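Local coordinates for seryl-tRNA synthetase, cytoplasmic (Candida albicans, PDB 3QO8), which attaches serine to its cognate tRNA in two steps, first activating the amino acid with ATP as seryl-adenylate and then transferring it to the acceptor end, at residues A[190-195]-A[406-411]; A[327-332]-A[428-433]; A[345-350]-A[371-376]. One frame throughout, in Å; residues are numbered along the deposited sequence.

Interaction 1: residues A[190-195]-A[406-411]; sequences ALINYG and SATERT. With SSA (5'-O-(N-(L-seryl)-sulfamoyl)adenosine), chain B.
Leu191 and Ile192, on one side of helix 183-200, pack against Thr408 and Thr411 at the start of helix 408-419. Helix 183-200 corresponds to the motif 1 helix of class II synthetases, an element of the dimer interface, and the contact joins it to what is probably the strand-and-helix of motif 3. Leu191 does most of the work. Leu191 CB lies 3.8 Å from Thr408 CG2, and CG swings beside the backbone N (chi1 -78°), which carries its branch along helix 408-419 to Thr411, one turn on from Thr408; there Leu191 CD1 reaches Thr411 CG2 at 3.8 Å and CD2 approaches the same methyl at 3.9 Å. Leu191 CD1 also rests 3.6 Å from the backbone O of Thr408. Alongside, Ile192 offers CG1 obliquely to Thr408 CG2, 3.8 Å away, wedging that methyl between the two aliphatic side chains.

Both threonines turn methyls to helix 183-200. Thr408 OG1 also bonds Asn188 OD1 of that helix, while Ser406 OG donates to Thr411 OG1, which in turn donates to Ala407 O, the N-cap carbonyl. That oxygen also takes the backbone N of Thr411, so two donors grip it and tie the strand to the first helical turn. Farther out, Asn193 of helix 183-200 bonds through OD1 to Gln189 of the second subunit.

On the side of helix 408-419 turned from Leu191 lies the bound seryl-adenylate analogue. Ala407 CB touches its ribose, and Arg410, held by Phe293 O and Glu366 O, lays its guanidinium over the nucleoside, as the motif 3 arginine does in class II enzymes. One face of the group carries ribose C2', offset toward the rim, with Arg410 NH2 3.6 Å from adenine C4 of the analogue.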
loop_
_atom_site.group_PDB
_atom_site.type_symbol
_atom_site.label_atom_id
_atom_site.label_comp_id
_atom_site.label_asym_id
_atom_site.label_seq_id
_atom_site.Cartn_x
_atom_site.Cartn_y
_atom_site.Cartn_z
ATOM N N ALA A 190 -8.237 -2.582 15.635
ATOM C CA ALA A 190 -8.663 -1.934 16.863
ATOM C C ALA A 190 -7.892 -0.635 17.060
ATOM O O ALA A 190 -8.480 0.401 17.347
ATOM C CB ALA A 190 -8.476 -2.882 18.094
ATOM N N LEU A 191 -6.570 -0.691 16.923
ATOM C CA LEU A 191 -5.758 0.521 17.101
ATOM C C LEU A 191 -6.068 1.593 16.055
ATOM O O LEU A 191 -6.142 2.780 16.370
ATOM C CB LEU A 191 -4.267 0.193 17.085
ATOM C CG LEU A 191 -3.805 -0.408 18.419
ATOM C CD1 LEU A 191 -2.479 -1.087 18.246
ATOM C CD2 LEU A 191 -3.734 0.697 19.480
ATOM N N ILE A 192 -6.253 1.172 14.809
ATOM C CA ILE A 192 -6.599 2.118 13.761
ATOM C C ILE A 192 -7.925 2.832 14.091
ATOM O O ILE A 192 -8.021 4.060 14.029
ATOM C CB ILE A 192 -6.725 1.402 12.405
ATOM C CG1 ILE A 192 -5.346 0.934 11.921
ATOM C CG2 ILE A 192 -7.370 2.322 11.386
ATOM C CD1 ILE A 192 -5.409 -0.122 10.811
ATOM N N ASN A 193 -8.944 2.060 14.452
ATOM C CA ASN A 193 -10.266 2.641 14.726
ATOM C C ASN A 193 -10.367 3.402 16.043
ATOM O O ASN A 193 -11.022 4.454 16.133
ATOM C CB ASN A 193 -11.347 1.564 14.633
ATOM C CG ASN A 193 -11.535 1.086 13.213
ATOM O OD1 ASN A 193 -11.668 1.891 12.300
ATOM N ND2 ASN A 193 -11.523 -0.216 13.017
ATOM N N TYR A 194 -9.709 2.882 17.065
ATOM C CA TYR A 194 -9.641 3.617 18.328
ATOM C C TYR A 194 -8.929 4.955 18.109
ATOM O O TYR A 194 -9.423 6.011 18.521
ATOM C CB TYR A 194 -8.972 2.783 19.432
ATOM C CG TYR A 194 -8.767 3.567 20.714
ATOM C CD1 TYR A 194 -9.802 4.332 21.251
ATOM C CD2 TYR A 194 -7.532 3.576 21.355
ATOM C CE1 TYR A 194 -9.622 5.066 22.408
ATOM C CE2 TYR A 194 -7.340 4.305 22.521
ATOM C CZ TYR A 194 -8.393 5.046 23.041
ATOM O OH TYR A 194 -8.218 5.776 24.193
ATOM N N GLY A 195 -7.795 4.913 17.420
ATOM C CA GLY A 195 -7.042 6.117 17.107
ATOM C C GLY A 195 -7.846 7.161 16.348
ATOM O O GLY A 195 -7.781 8.356 16.672
ATOM N N SER A 406 -0.498 6.794 16.629
ATOM C CA SER A 406 -0.081 5.401 16.800
ATOM C C SER A 406 0.390 4.768 15.504
ATOM O O SER A 406 -0.372 4.684 14.543
ATOM C CB SER A 406 -1.204 4.548 17.397
ATOM O OG SER A 406 -0.803 3.181 17.510
ATOM N N ALA A 407 1.656 4.356 15.477
ATOM C CA ALA A 407 2.134 3.430 14.463
ATOM C C ALA A 407 1.684 2.068 14.963
ATOM O O ALA A 407 2.171 1.583 15.983
ATOM C CB ALA A 407 3.640 3.496 14.355
ATOM N N THR A 408 0.716 1.461 14.285
ATOM C CA THR A 408 -0.070 0.426 14.950
ATOM C C THR A 408 0.688 -0.888 15.212
ATOM O O THR A 408 0.568 -1.472 16.295
ATOM C CB THR A 408 -1.414 0.158 14.211
ATOM O OG1 THR A 408 -1.141 -0.273 12.876
ATOM C CG2 THR A 408 -2.253 1.459 14.136
ATOM N N GLU A 409 1.437 -1.372 14.232
ATOM C CA GLU A 409 2.175 -2.619 14.441
ATOM C C GLU A 409 3.180 -2.451 15.601
ATOM O O GLU A 409 3.309 -3.338 16.450
ATOM C CB GLU A 409 2.888 -3.079 13.167
ATOM C CG GLU A 409 1.959 -3.861 12.170
ATOM C CD GLU A 409 1.146 -2.958 11.240
ATOM O OE1 GLU A 409 1.266 -1.725 11.331
ATOM O OE2 GLU A 409 0.367 -3.497 10.413
ATOM N N ARG A 410 3.887 -1.324 15.641
ATOM C CA ARG A 410 4.851 -1.111 16.733
ATOM C C ARG A 410 4.146 -0.913 18.075
ATOM O O ARG A 410 4.610 -1.387 19.120
ATOM C CB ARG A 410 5.824 0.042 16.448
ATOM C CG ARG A 410 6.912 0.147 17.532
ATOM C CD ARG A 410 7.965 1.220 17.231
ATOM N NE ARG A 410 8.752 0.857 16.059
ATOM C CZ ARG A 410 9.822 1.528 15.654
ATOM N NH1 ARG A 410 10.247 2.582 16.352
ATOM N NH2 ARG A 410 10.476 1.127 14.570
ATOM N N THR A 411 3.003 -0.232 18.051
ATOM C CA THR A 411 2.198 -0.105 19.255
ATOM C C THR A 411 1.714 -1.473 19.742
ATOM O O THR A 411 1.661 -1.721 20.932
ATOM C CB THR A 411 1.005 0.849 19.043
ATOM O OG1 THR A 411 1.516 2.168 18.831
ATOM C CG2 THR A 411 0.098 0.862 20.266
HETATM N N10 SSA B . 5.136 11.845 10.266
HETATM C CA SSA B . 6.058 11.657 11.384
HETATM C CB SSA B . 5.278 11.543 12.694
HETATM O OG SSA B . 4.554 10.298 12.743
HETATM C C9 SSA B . 6.893 10.425 11.173
HETATM O O9 SSA B . 6.689 9.666 10.233
HETATM N N8 SSA B . 7.852 10.211 12.068
HETATM S S1 SSA B . 8.635 8.819 12.192
HETATM O O1S SSA B . 9.520 8.569 11.091
HETATM O O2S SSA B . 9.368 8.824 13.415
HETATM O "O5'" SSA B . 7.619 7.665 12.291
HETATM C "C5'" SSA B . 6.570 7.695 13.245
HETATM C "C4'" SSA B . 6.505 6.346 13.968
HETATM O "O4'" SSA B . 6.274 5.244 13.082
HETATM C "C3'" SSA B . 7.782 5.977 14.690
HETATM O "O3'" SSA B . 7.874 6.703 15.924
HETATM C "C2'" SSA B . 7.584 4.477 14.876
HETATM O "O2'" SSA B . 6.693 4.222 15.979
HETATM C "C1'" SSA B . 6.868 4.057 13.592
HETATM N N9 SSA B . 7.840 3.532 12.611
HETATM C C8 SSA B . 8.784 4.228 11.956
HETATM N N7 SSA B . 9.473 3.379 11.163
HETATM C C5 SSA B . 8.942 2.153 11.329
HETATM C C6 SSA B . 9.220 0.916 10.780
HETATM N N6 SSA B . 10.223 0.807 9.883
HETATM N N1 SSA B . 8.484 -0.156 11.153
HETATM C C2 SSA B . 7.495 -0.027 12.046
HETATM N N3 SSA B . 7.196 1.162 12.585
HETATM C C4 SSA B . 7.917 2.256 12.248
#

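Interaction 2: residues A[327-332]-A[428-433]; sequences YQSLGL and PEVLRK. With SSA (5'-O-(N-(L-seryl)-sulfamoyl)adenosine), chain D.
Val430 leans on the end of helix 312-329, where it meets Ser329 and Leu330. Its CB points toward that helix end, and the two methyls then divide. Val430 CG1, beside the backbone N (chi1 -57°), comes 3.4 Å from Ser329 O; Val430 CG2, set between the backbone N and the carbonyl carbon, lies 3.6 Å from Leu330 CD2 and also packs on Tyr194 of helix 183-200. Leu330 crosses Val430 at about a right angle. Leu330 CD2 also lies 4.0 Å from Leu431 CG and 4.2 Å from Pro428 CB, joining the 428-433 loop to the helix end.

The helix stops here in a Schellman motif: Gly331, with positive phi, is the first residue to leave the helical path, and Leu332 N bonds back to Tyr327 O and Gly331 N to Gln328 O. Helix end and loop together border a second binding site for the seryl-adenylate analogue, distinct from the one in the active site. Glu429 N donates to adenine N3 of this ligand at 3.2 Å (148° at the hydrogen). A water hydrogen-bonded to ribose O2' of the ligand bridges the segments, donating to Ser329 O at 2.8 Å and accepting from Val430 N at 3.0 Å.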
loop_
_atom_site.group_PDB
_atom_site.type_symbol
_atom_site.label_atom_id
_atom_site.label_comp_id
_atom_site.label_asym_id
_atom_site.label_seq_id
_atom_site.Cartn_x
_atom_site.Cartn_y
_atom_site.Cartn_z
ATOM N N TYR A 327 -1.550 7.074 24.983
ATOM C CA TYR A 327 -0.793 5.977 25.606
ATOM C C TYR A 327 -1.188 5.736 27.053
ATOM O O TYR A 327 -1.192 4.595 27.534
ATOM C CB TYR A 327 0.727 6.136 25.403
ATOM C CG TYR A 327 0.990 5.942 23.942
ATOM C CD1 TYR A 327 1.044 4.671 23.405
ATOM C CD2 TYR A 327 1.063 7.026 23.080
ATOM C CE1 TYR A 327 1.208 4.476 22.041
ATOM C CE2 TYR A 327 1.228 6.840 21.711
ATOM C CZ TYR A 327 1.297 5.565 21.204
ATOM O OH TYR A 327 1.442 5.369 19.842
ATOM N N GLN A 328 -1.557 6.804 27.747
ATOM C CA GLN A 328 -2.070 6.632 29.100
ATOM C C GLN A 328 -3.329 5.776 29.075
ATOM O O GLN A 328 -3.532 4.926 29.948
ATOM C CB GLN A 328 -2.368 7.982 29.741
ATOM C CG GLN A 328 -1.123 8.754 30.066
ATOM C CD GLN A 328 -1.431 10.021 30.812
ATOM O OE1 GLN A 328 -2.483 10.136 31.436
ATOM N NE2 GLN A 328 -0.514 10.984 30.757
ATOM N N SER A 329 -4.160 5.994 28.060
ATOM C CA SER A 329 -5.430 5.277 27.935
ATOM C C SER A 329 -5.205 3.790 27.652
ATOM O O SER A 329 -6.068 2.955 27.922
ATOM C CB SER A 329 -6.303 5.911 26.844
ATOM O OG SER A 329 -5.983 5.402 25.560
ATOM N N LEU A 330 -4.035 3.461 27.115
ATOM C CA LEU A 330 -3.675 2.068 26.879
ATOM C C LEU A 330 -2.879 1.485 28.040
ATOM O O LEU A 330 -2.533 0.304 28.026
ATOM C CB LEU A 330 -2.852 1.937 25.593
ATOM C CG LEU A 330 -3.594 2.195 24.281
ATOM C CD1 LEU A 330 -2.608 2.410 23.123
ATOM C CD2 LEU A 330 -4.519 1.021 23.999
ATOM N N GLY A 331 -2.576 2.317 29.035
ATOM C CA GLY A 331 -1.853 1.859 30.213
ATOM C C GLY A 331 -0.402 1.499 29.933
ATOM O O GLY A 331 0.160 0.593 30.555
ATOM N N LEU A 332 0.225 2.219 29.009
ATOM C CA LEU A 332 1.605 1.909 28.628
ATOM C C LEU A 332 2.555 2.942 29.237
ATOM O O LEU A 332 2.413 4.135 28.968
ATOM C CB LEU A 332 1.747 1.860 27.088
ATOM C CG LEU A 332 0.828 0.868 26.361
ATOM C CD1 LEU A 332 0.930 0.960 24.833
ATOM C CD2 LEU A 332 1.095 -0.568 26.823
ATOM N N PRO A 428 -6.197 -4.796 26.160
ATOM C CA PRO A 428 -6.379 -3.488 26.803
ATOM C C PRO A 428 -7.860 -3.077 26.805
ATOM O O PRO A 428 -8.530 -3.185 25.785
ATOM C CB PRO A 428 -5.555 -2.550 25.922
ATOM C CG PRO A 428 -4.431 -3.447 25.399
ATOM C CD PRO A 428 -5.074 -4.803 25.199
ATOM N N GLU A 429 -8.364 -2.608 27.938
ATOM C CA GLU A 429 -9.796 -2.325 28.051
ATOM C C GLU A 429 -10.361 -1.434 26.939
ATOM O O GLU A 429 -11.399 -1.755 26.382
ATOM C CB GLU A 429 -10.150 -1.767 29.433
ATOM C CG GLU A 429 -11.618 -1.936 29.811
ATOM C CD GLU A 429 -12.530 -0.933 29.123
ATOM O OE1 GLU A 429 -12.043 0.151 28.727
ATOM O OE2 GLU A 429 -13.739 -1.231 28.979
ATOM N N VAL A 430 -9.690 -0.332 26.609
ATOM C CA VAL A 430 -10.208 0.590 25.593
ATOM C C VAL A 430 -10.313 -0.017 24.198
ATOM O O VAL A 430 -11.035 0.514 23.369
ATOM C CB VAL A 430 -9.373 1.889 25.473
ATOM C CG1 VAL A 430 -9.296 2.601 26.811
ATOM C CG2 VAL A 430 -7.978 1.584 24.934
ATOM N N LEU A 431 -9.601 -1.115 23.932
ATOM C CA LEU A 431 -9.628 -1.712 22.592
ATOM C C LEU A 431 -10.723 -2.764 22.451
ATOM O O LEU A 431 -11.097 -3.131 21.341
ATOM C CB LEU A 431 -8.269 -2.348 22.244
ATOM C CG LEU A 431 -7.076 -1.399 22.128
ATOM C CD1 LEU A 431 -5.808 -2.162 21.774
ATOM C CD2 LEU A 431 -7.354 -0.300 21.087
ATOM N N ARG A 432 -11.225 -3.255 23.582
ATOM C CA ARG A 432 -12.154 -4.387 23.576
ATOM C C ARG A 432 -13.373 -4.198 22.687
ATOM O O ARG A 432 -13.796 -5.128 22.002
ATOM C CB ARG A 432 -12.582 -4.738 25.009
ATOM C CG ARG A 432 -11.453 -5.397 25.790
ATOM C CD ARG A 432 -11.735 -5.508 27.295
ATOM N NE ARG A 432 -10.496 -5.828 28.004
ATOM C CZ ARG A 432 -10.409 -6.027 29.315
ATOM N NH1 ARG A 432 -11.495 -5.933 30.072
ATOM N NH2 ARG A 432 -9.230 -6.316 29.867
ATOM N N LYS A 433 -13.923 -2.990 22.684
ATOM C CA LYS A 433 -15.151 -2.744 21.944
ATOM C C LYS A 433 -14.901 -2.784 20.439
ATOM O O LYS A 433 -15.848 -2.876 19.664
ATOM C CB LYS A 433 -15.791 -1.412 22.351
ATOM C CG LYS A 433 -15.057 -0.181 21.832
ATOM C CD LYS A 433 -15.746 1.108 22.249
ATOM C CE LYS A 433 -16.201 1.917 21.039
ATOM N NZ LYS A 433 -17.261 1.232 20.231
HETATM N N10 SSA D . -7.163 4.918 36.302
HETATM C CA SSA D . -7.728 3.635 35.928
HETATM C CB SSA D . -8.777 3.857 34.843
HETATM O OG SSA D . -9.300 2.600 34.397
HETATM C C9 SSA D . -6.637 2.732 35.420
HETATM O O9 SSA D . -6.884 1.582 35.096
HETATM N N8 SSA D . -5.416 3.258 35.340
HETATM S S1 SSA D . -4.206 2.458 34.651
HETATM O O1S SSA D . -3.116 3.366 34.427
HETATM O O2S SSA D . -3.789 1.377 35.505
HETATM O "O5'" SSA D . -4.695 1.871 33.314
HETATM C "C5'" SSA D . -4.747 2.658 32.126
HETATM C "C4'" SSA D . -5.645 1.940 31.123
HETATM O "O4'" SSA D . -4.992 0.790 30.579
HETATM C "C3'" SSA D . -6.917 1.429 31.779
HETATM O "O3'" SSA D . -8.002 2.338 31.570
HETATM C "C2'" SSA D . -7.200 0.109 31.099
HETATM O "O2'" SSA D . -8.101 0.303 30.012
HETATM C "C1'" SSA D . -5.862 -0.345 30.547
HETATM N N9 SSA D . -5.370 -1.425 31.433
HETATM C C8 SSA D . -4.405 -1.336 32.366
HETATM N N7 SSA D . -4.273 -2.545 32.963
HETATM C C5 SSA D . -5.167 -3.387 32.398
HETATM C C6 SSA D . -5.486 -4.725 32.589
HETATM N N6 SSA D . -4.839 -5.477 33.518
HETATM N N1 SSA D . -6.465 -5.275 31.834
HETATM C C2 SSA D . -7.115 -4.556 30.908
HETATM N N3 SSA D . -6.824 -3.266 30.702
HETATM C C4 SSA D . -5.858 -2.666 31.438
HETATM O O HOH W 1 -7.056 0.366 27.775
#

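Interaction 3: residues A[345-350]-A[371-376]; sequences NNAAAK and SNCTDY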
loop_
_atom_site.group_PDB
_atom_site.type_symbol
_atom_site.label_atom_id
_atom_site.label_comp_id
_atom_site.label_asym_id
_atom_site.label_seq_id
_atom_site.Cartn_x
_atom_site.Cartn_y
_atom_site.Cartn_z
ATOM N N ASN A 345 15.508 16.205 11.655
ATOM C CA ASN A 345 15.461 16.301 10.194
ATOM C C ASN A 345 15.342 17.768 9.779
ATOM O O ASN A 345 15.042 18.614 10.622
ATOM C CB ASN A 345 14.332 15.430 9.600
ATOM C CG ASN A 345 12.937 16.015 9.816
ATOM O OD1 ASN A 345 12.769 17.215 9.990
ATOM N ND2 ASN A 345 11.924 15.155 9.776
ATOM N N ASN A 346 15.568 18.066 8.496
ATOM C CA ASN A 346 15.606 19.445 8.014
ATOM C C ASN A 346 14.367 20.265 8.359
ATOM O O ASN A 346 14.466 21.455 8.634
ATOM C CB ASN A 346 15.790 19.495 6.488
ATOM C CG ASN A 346 17.143 18.997 6.036
ATOM O OD1 ASN A 346 18.043 18.780 6.841
ATOM N ND2 ASN A 346 17.291 18.808 4.729
ATOM N N ALA A 347 13.193 19.646 8.314
ATOM C CA ALA A 347 11.962 20.414 8.471
ATOM C C ALA A 347 11.690 20.821 9.920
ATOM O O ALA A 347 11.052 21.839 10.168
ATOM C CB ALA A 347 10.751 19.651 7.865
ATOM N N ALA A 348 12.185 20.035 10.876
ATOM C CA ALA A 348 11.816 20.225 12.274
ATOM C C ALA A 348 12.618 21.331 12.947
ATOM O O ALA A 348 13.847 21.315 12.914
ATOM C CB ALA A 348 11.985 18.913 13.047
ATOM N N ALA A 349 11.916 22.291 13.552
ATOM C CA ALA A 349 12.555 23.283 14.407
ATOM C C ALA A 349 12.672 22.736 15.833
ATOM O O ALA A 349 13.543 23.152 16.585
ATOM C CB ALA A 349 11.777 24.598 14.405
ATOM N N LYS A 350 11.793 21.799 16.182
ATOM C CA LYS A 350 11.792 21.174 17.506
ATOM C C LYS A 350 11.088 19.836 17.401
ATOM O O LYS A 350 10.076 19.730 16.699
ATOM C CB LYS A 350 11.041 22.058 18.505
ATOM C CG LYS A 350 11.041 21.542 19.947
ATOM C CD LYS A 350 10.259 22.474 20.857
ATOM C CE LYS A 350 10.285 21.997 22.310
ATOM N NZ LYS A 350 11.645 22.050 22.940
ATOM N N SER A 371 6.694 16.919 15.900
ATOM C CA SER A 371 7.558 17.968 15.375
ATOM C C SER A 371 6.789 19.233 15.046
ATOM O O SER A 371 5.708 19.171 14.483
ATOM C CB SER A 371 8.240 17.495 14.087
ATOM O OG SER A 371 9.033 16.343 14.313
ATOM N N ASN A 372 7.366 20.379 15.392
ATOM C CA ASN A 372 6.931 21.659 14.850
ATOM C C ASN A 372 7.878 22.004 13.713
ATOM O O ASN A 372 9.084 22.183 13.928
ATOM C CB ASN A 372 6.966 22.760 15.913
ATOM C CG ASN A 372 6.341 24.063 15.430
ATOM O OD1 ASN A 372 6.032 24.222 14.244
ATOM N ND2 ASN A 372 6.158 25.006 16.352
ATOM N N CYS A 373 7.336 22.052 12.499
ATOM C CA CYS A 373 8.120 22.334 11.301
ATOM C C CYS A 373 7.933 23.791 10.873
ATOM O O CYS A 373 8.327 24.184 9.771
ATOM C CB CYS A 373 7.720 21.367 10.163
ATOM S SG CYS A 373 8.081 19.604 10.574
ATOM N N THR A 374 7.340 24.588 11.760
ATOM C CA THR A 374 7.003 25.982 11.466
ATOM C C THR A 374 6.550 26.148 10.006
ATOM O O THR A 374 5.639 25.433 9.569
ATOM C CB THR A 374 8.130 26.986 11.891
ATOM O OG1 THR A 374 9.335 26.738 11.155
ATOM C CG2 THR A 374 8.418 26.859 13.384
ATOM N N ASP A 375 7.157 27.060 9.248
ATOM C CA ASP A 375 6.717 27.269 7.861
ATOM C C ASP A 375 7.695 26.753 6.813
ATOM O O ASP A 375 7.696 27.227 5.683
ATOM C CB ASP A 375 6.434 28.751 7.593
ATOM C CG ASP A 375 7.635 29.642 7.904
ATOM O OD1 ASP A 375 8.772 29.126 7.953
ATOM O OD2 ASP A 375 7.439 30.861 8.090
ATOM N N TYR A 376 8.528 25.789 7.187
ATOM C CA TYR A 376 9.546 25.250 6.288
ATOM C C TYR A 376 8.887 24.535 5.105
ATOM O O TYR A 376 9.288 24.713 3.956
ATOM C CB TYR A 376 10.425 24.270 7.066
ATOM C CG TYR A 376 11.717 23.834 6.401
ATOM C CD1 TYR A 376 12.864 24.616 6.495
ATOM C CD2 TYR A 376 11.797 22.628 5.711
ATOM C CE1 TYR A 376 14.052 24.215 5.913
ATOM C CE2 TYR A 376 12.980 22.217 5.123
ATOM C CZ TYR A 376 14.105 23.016 5.230
ATOM O OH TYR A 376 15.295 22.617 4.669
#
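A classic beta bulge opens the antiparallel pairing of strands 350-358 and 363-372: Ala349 and Lys350 both face Asn372. Ala349 N donates to Asn372 O at 2.9 Å, and Asn372 N returns a bond to Lys350 O at 3.1 Å, each donor lying nearly along the C=O axis of its acceptor. The side chains of Lys350 and Asn372 share one face of the sheet, where Trp313 of helix 312-329 touches both. Asn372 OD1 reaches forward to accept Thr374 N at 2.8 Å, from above its carbonyl plane, an Asx turn that leads into the type II' turn Cys373 to Tyr376. On the partner segment Asn345 OD1 accepts Ala348 N at 3.0 Å, bracing a type I turn from Asn345 to Ala348.

These strands belong to the largely antiparallel sheet of the class II catalytic core, and strand 363-372 also carries Glu366 and Ser369, which hold a magnesium ion. Beyond the bulge the two turns meet through Tyr376. With CG anti to the backbone N (chi1 -167°), its ring swings under the type I turn: Asn346 O sits 3.7 Å above the ring plane, over its centre, Ala347 CA approaches Tyr376 CD2 obliquely at 3.5 Å, and Asn346 CB touches the hydroxyl oxygen. That hydroxyl is bonded to Val108 O, which fixes the far end of the ring. Ala347 CB fits between ring and sulfur, 3.8 Å from Cys373 SG. Ala347 O accepts a CA-H contact from Cys373 CA at 3.2 Å (132° at the hydrogen) besides a hydrogen bond from Asn110 ND2. On the other flank of Cys373, Ala349 CB meets the methyl of Thr374, whose OG1 is likewise bonded to Asn110 ND2.

Interactions 1 and 2 are neighbours, with centres about 11 Å apart, and touch directly: Tyr194 OH probably hydrogen-bonds Ser329 OG, and Tyr327 OH packs on Ser406. Their segments alternate along the chain (190-195, 327-332, 406-411, 428-433), so helices 183-200, 312-329 and 408-419 and the late 428-433 loop are laced together. Interaction 3 is nested inside both loops, and its centre lies about 25 Å from that of interaction 1 and 31 Å from that of interaction 2. Interactions 1 and 3 reach the same catalytic sheet, from the adenosine end and the seryl end of the active-site ligand respectively, while interaction 2 borders the second ligand site.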